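Local structure of putative oxidoreductase (Gluconobacter oxydans, 3WJ7) at residues R233-G244 with F308-Y319. The protein is probably an NAD(P)-dependent oxidoreductase of the extended short-chain dehydrogenase/reductase family, tentatively assigned an aldehyde-oxidising activity. Numbering follows the deposited sequence.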
loop_
_atom_site.group_PDB
_atom_site.type_symbol
_atom_site.label_atom_id
_atom_site.label_comp_id
_atom_site.label_asym_id
_atom_site.label_seq_id
_atom_site.Cartn_x
_atom_site.Cartn_y
_atom_site.Cartn_z
ATOM N N ARG A 233 -32.155 -19.456 -13.970
ATOM C CA ARG A 233 -32.353 -19.100 -15.390
ATOM C C ARG A 233 -31.161 -18.417 -16.060
ATOM O O ARG A 233 -31.264 -17.971 -17.200
ATOM C CB ARG A 233 -33.643 -18.248 -15.592
ATOM C CG ARG A 233 -34.838 -18.665 -14.723
ATOM C CD ARG A 233 -36.100 -17.806 -14.887
ATOM N NE ARG A 233 -37.035 -18.321 -15.903
ATOM C CZ ARG A 233 -37.521 -17.631 -16.946
ATOM N NH1 ARG A 233 -37.193 -16.349 -17.156
ATOM N NH2 ARG A 233 -38.365 -18.228 -17.784
ATOM N N GLY A 234 -30.028 -18.319 -15.370
ATOM C CA GLY A 234 -28.871 -17.565 -15.912
ATOM C C GLY A 234 -28.012 -18.459 -16.766
ATOM O O GLY A 234 -28.067 -19.658 -16.586
ATOM N N LYS A 235 -27.230 -17.885 -17.683
ATOM C CA LYS A 235 -26.342 -18.656 -18.552
ATOM C C LYS A 235 -24.881 -18.546 -18.105
ATOM O O LYS A 235 -24.355 -17.455 -17.858
ATOM C CB LYS A 235 -26.445 -18.200 -20.017
ATOM C CG LYS A 235 -27.678 -18.728 -20.725
ATOM C CD LYS A 235 -28.033 -17.917 -21.968
ATOM C CE LYS A 235 -29.379 -18.378 -22.539
ATOM N NZ LYS A 235 -30.074 -17.434 -23.480
ATOM N N ILE A 236 -24.222 -19.683 -18.011
ATOM C CA ILE A 236 -22.802 -19.703 -17.780
ATOM C C ILE A 236 -22.024 -18.739 -18.684
ATOM O O ILE A 236 -22.189 -18.760 -19.887
ATOM C CB ILE A 236 -22.271 -21.122 -17.871
ATOM C CG1 ILE A 236 -22.799 -21.888 -16.662
ATOM C CG2 ILE A 236 -20.759 -21.051 -17.878
ATOM C CD1 ILE A 236 -23.070 -23.351 -16.895
ATOM N N GLY A 237 -21.228 -17.864 -18.069
ATOM C CA GLY A 237 -20.397 -16.897 -18.774
ATOM C C GLY A 237 -20.951 -15.477 -18.821
ATOM O O GLY A 237 -20.234 -14.524 -19.235
ATOM N N GLU A 238 -22.208 -15.314 -18.419
ATOM C CA GLU A 238 -22.835 -14.019 -18.448
ATOM C C GLU A 238 -22.736 -13.332 -17.083
ATOM O O GLU A 238 -22.631 -14.001 -16.038
ATOM C CB GLU A 238 -24.309 -14.171 -18.819
ATOM C CG GLU A 238 -24.611 -14.844 -20.167
ATOM C CD GLU A 238 -24.048 -14.082 -21.359
ATOM O OE1 GLU A 238 -23.219 -14.680 -22.071
ATOM O OE2 GLU A 238 -24.408 -12.897 -21.568
ATOM N N LYS A 239 -22.748 -11.994 -17.117
ATOM C CA LYS A 239 -22.900 -11.126 -15.946
ATOM C C LYS A 239 -24.303 -10.572 -15.928
ATOM O O LYS A 239 -24.885 -10.240 -16.981
ATOM C CB LYS A 239 -22.038 -9.856 -16.051
ATOM C CG LYS A 239 -20.549 -9.996 -16.280
ATOM C CD LYS A 239 -20.113 -8.698 -16.954
ATOM C CE LYS A 239 -18.664 -8.328 -16.685
ATOM N NZ LYS A 239 -18.026 -7.771 -17.922
ATOM N N TYR A 240 -24.814 -10.339 -14.732
ATOM C CA TYR A 240 -26.104 -9.672 -14.627
ATOM C C TYR A 240 -26.077 -8.642 -13.553
ATOM O O TYR A 240 -25.793 -8.955 -12.407
ATOM C CB TYR A 240 -27.216 -10.693 -14.330
ATOM C CG TYR A 240 -27.306 -11.876 -15.274
ATOM C CD1 TYR A 240 -26.479 -13.003 -15.101
ATOM C CD2 TYR A 240 -28.229 -11.887 -16.320
ATOM C CE1 TYR A 240 -26.564 -14.102 -15.959
ATOM C CE2 TYR A 240 -28.325 -12.982 -17.186
ATOM C CZ TYR A 240 -27.505 -14.082 -17.003
ATOM O OH TYR A 240 -27.602 -15.158 -17.844
ATOM N N ILE A 241 -26.340 -7.395 -13.920
ATOM C CA ILE A 241 -26.456 -6.289 -12.937
ATOM C C ILE A 241 -27.703 -6.488 -12.071
ATOM O O ILE A 241 -28.776 -6.746 -12.590
ATOM C CB ILE A 241 -26.550 -4.917 -13.644
ATOM C CG1 ILE A 241 -25.214 -4.566 -14.288
ATOM C CG2 ILE A 241 -26.924 -3.816 -12.662
ATOM C CD1 ILE A 241 -25.295 -3.663 -15.485
ATOM N N LEU A 242 -27.565 -6.379 -10.759
ATOM C CA LEU A 242 -28.699 -6.503 -9.892
ATOM C C LEU A 242 -28.910 -5.185 -9.207
ATOM O O LEU A 242 -28.550 -5.032 -8.055
ATOM C CB LEU A 242 -28.485 -7.623 -8.884
ATOM C CG LEU A 242 -28.397 -9.088 -9.386
ATOM C CD1 LEU A 242 -28.372 -10.059 -8.191
ATOM C CD2 LEU A 242 -29.502 -9.511 -10.423
ATOM N N GLY A 243 -29.483 -4.210 -9.922
ATOM C CA GLY A 243 -29.706 -2.867 -9.368
ATOM C C GLY A 243 -31.127 -2.711 -8.891
ATOM O O GLY A 243 -31.926 -3.628 -9.043
ATOM N N GLY A 244 -31.453 -1.557 -8.317
ATOM C CA GLY A 244 -32.844 -1.156 -8.125
ATOM C C GLY A 244 -33.141 0.178 -8.820
ATOM O O GLY A 244 -33.805 0.207 -9.869
ATOM N N PHE A 308 -26.784 2.555 -13.301
ATOM C CA PHE A 308 -26.716 1.265 -13.993
ATOM C C PHE A 308 -28.091 0.819 -14.333
ATOM O O PHE A 308 -29.020 1.135 -13.602
ATOM C CB PHE A 308 -26.040 0.193 -13.116
ATOM C CG PHE A 308 -24.608 0.479 -12.836
ATOM C CD1 PHE A 308 -23.623 0.060 -13.721
ATOM C CD2 PHE A 308 -24.252 1.227 -11.731
ATOM C CE1 PHE A 308 -22.288 0.379 -13.486
ATOM C CE2 PHE A 308 -22.910 1.539 -11.479
ATOM C CZ PHE A 308 -21.937 1.117 -12.372
ATOM N N SER A 309 -28.221 0.071 -15.426
ATOM C CA SER A 309 -29.507 -0.506 -15.842
ATOM C C SER A 309 -29.547 -1.938 -15.410
ATOM O O SER A 309 -28.520 -2.627 -15.508
ATOM C CB SER A 309 -29.603 -0.505 -17.367
ATOM O OG SER A 309 -30.843 -1.050 -17.810
ATOM N N SER A 310 -30.717 -2.409 -14.982
ATOM C CA SER A 310 -30.913 -3.824 -14.663
ATOM C C SER A 310 -31.764 -4.528 -15.718
ATOM O O SER A 310 -32.482 -5.511 -15.428
ATOM C CB SER A 310 -31.562 -3.971 -13.292
ATOM O OG SER A 310 -30.821 -3.274 -12.319
ATOM N N ASP A 311 -31.712 -4.019 -16.945
ATOM C CA ASP A 311 -32.623 -4.532 -17.952
ATOM C C ASP A 311 -32.293 -5.970 -18.392
ATOM O O ASP A 311 -33.203 -6.784 -18.570
ATOM C CB ASP A 311 -32.781 -3.545 -19.110
ATOM C CG ASP A 311 -33.697 -2.362 -18.748
ATOM O OD1 ASP A 311 -34.440 -2.451 -17.741
ATOM O OD2 ASP A 311 -33.673 -1.340 -19.466
ATOM N N LYS A 312 -31.007 -6.296 -18.486
ATOM C CA LYS A 312 -30.587 -7.642 -18.800
ATOM C C LYS A 312 -31.131 -8.643 -17.786
ATOM O O LYS A 312 -31.726 -9.622 -18.160
ATOM C CB LYS A 312 -29.082 -7.731 -18.943
ATOM C CG LYS A 312 -28.635 -9.151 -19.159
ATOM C CD LYS A 312 -27.228 -9.174 -19.681
ATOM C CE LYS A 312 -26.782 -10.613 -19.780
ATOM N NZ LYS A 312 -25.376 -10.666 -20.204
ATOM N N ALA A 313 -31.015 -8.398 -16.502
ATOM C CA ALA A 313 -31.601 -9.364 -15.584
ATOM C C ALA A 313 -33.138 -9.284 -15.578
ATOM O O ALA A 313 -33.823 -10.226 -15.144
ATOM C CB ALA A 313 -31.039 -9.207 -14.175
ATOM N N LYS A 314 -33.690 -8.167 -16.034
ATOM C CA LYS A 314 -35.162 -8.049 -16.018
ATOM C C LYS A 314 -35.791 -8.965 -17.063
ATOM O O LYS A 314 -36.685 -9.721 -16.737
ATOM C CB LYS A 314 -35.657 -6.611 -16.162
ATOM C CG LYS A 314 -35.905 -5.974 -14.822
ATOM C CD LYS A 314 -36.017 -4.465 -14.913
ATOM C CE LYS A 314 -35.669 -3.847 -13.558
ATOM N NZ LYS A 314 -36.125 -2.430 -13.501
ATOM N N LYS A 315 -35.263 -8.906 -18.283
ATOM C CA LYS A 315 -35.746 -9.684 -19.401
ATOM C C LYS A 315 -35.327 -11.113 -19.223
ATOM O O LYS A 315 -36.143 -12.015 -19.333
ATOM C CB LYS A 315 -35.154 -9.166 -20.714
ATOM C CG LYS A 315 -35.370 -7.672 -20.909
ATOM C CD LYS A 315 -34.840 -7.191 -22.251
ATOM C CE LYS A 315 -34.832 -5.667 -22.295
ATOM N NZ LYS A 315 -33.988 -5.187 -23.419
ATOM N N GLU A 316 -34.048 -11.319 -18.938
ATOM C CA GLU A 316 -33.472 -12.652 -19.023
ATOM C C GLU A 316 -33.720 -13.482 -17.780
ATOM O O GLU A 316 -33.489 -14.695 -17.793
ATOM C CB GLU A 316 -31.978 -12.586 -19.336
ATOM C CG GLU A 316 -31.657 -11.702 -20.535
ATOM C CD GLU A 316 -31.336 -12.476 -21.793
ATOM O OE1 GLU A 316 -32.206 -13.246 -22.281
ATOM O OE2 GLU A 316 -30.198 -12.304 -22.288
ATOM N N LEU A 317 -34.197 -12.866 -16.703
ATOM C CA LEU A 317 -34.277 -13.639 -15.456
ATOM C C LEU A 317 -35.576 -13.465 -14.740
ATOM O O LEU A 317 -35.845 -14.205 -13.797
ATOM C CB LEU A 317 -33.135 -13.278 -14.470
ATOM C CG LEU A 317 -31.633 -13.337 -14.766
ATOM C CD1 LEU A 317 -30.933 -13.220 -13.423
ATOM C CD2 LEU A 317 -31.142 -14.597 -15.477
ATOM N N GLY A 318 -36.343 -12.451 -15.145
ATOM C CA GLY A 318 -37.533 -12.026 -14.392
ATOM C C GLY A 318 -37.233 -11.484 -12.992
ATOM O O GLY A 318 -37.968 -11.757 -12.034
ATOM N N TYR A 319 -36.141 -10.729 -12.886
ATOM C CA TYR A 319 -35.743 -9.974 -11.690
ATOM C C TYR A 319 -36.640 -8.767 -11.494
ATOM O O TYR A 319 -36.832 -8.006 -12.428
ATOM C CB TYR A 319 -34.311 -9.485 -11.942
ATOM C CG TYR A 319 -33.724 -8.555 -10.920
ATOM C CD1 TYR A 319 -33.604 -8.938 -9.570
ATOM C CD2 TYR A 319 -33.249 -7.317 -11.304
ATOM C CE1 TYR A 319 -33.044 -8.084 -8.624
ATOM C CE2 TYR A 319 -32.676 -6.457 -10.384
ATOM C CZ TYR A 319 -32.557 -6.854 -9.060
ATOM O OH TYR A 319 -32.038 -5.990 -8.182
#
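Lys-312 reaches from helix 311-317 across the Tyr-240 ring to the start of strand 239-248, CG anti to the backbone N (chi1 175°) and the rest of the chain extended. Lys-312 NZ forms a salt bridge with Glu-238 OE2 at 2.8 Å, on the anti side of the carboxylate, and adds a weak bond to Lys-239 O. Cut back to an alanine, the residue would no longer bring an amine here, and the Glu-238 carboxylate would probably lose this counter-charge and the Tyr-240 ring part of its packing. Leu-317 lies over one face of that ring, CD2 4.1 Å from its centroid in a CH-pi contact, while Ala-313 CB packs on Tyr-240 CB. The ring is fixed at its far end, where OH accepts a nearly straight bond (169°) from Lys-235 N.

Further along 233-244, Ser-310 OG, at the N-cap position, accepts from Gly-243 N at 2.9 Å. Tyr-319 OH donates to Gly-243 O, approaching from above the carbonyl plane, and Leu-242 CD2 sits over the centre of the Tyr-319 ring. Ile-241 packs CG2 on Phe-308 CB and lies beside the Ser-309 carbonyl.

The axes of helix 311-317 and residues 239-242 approach to 6.9 Å, with 109° between their N-to-C directions. Strand 239-248 pairs in parallel with 176-185 and antiparallel with 214-219 in the Rossmann-type sheet; Tyr-319 packs on Val-218, docking helix 311-317 against this part of it.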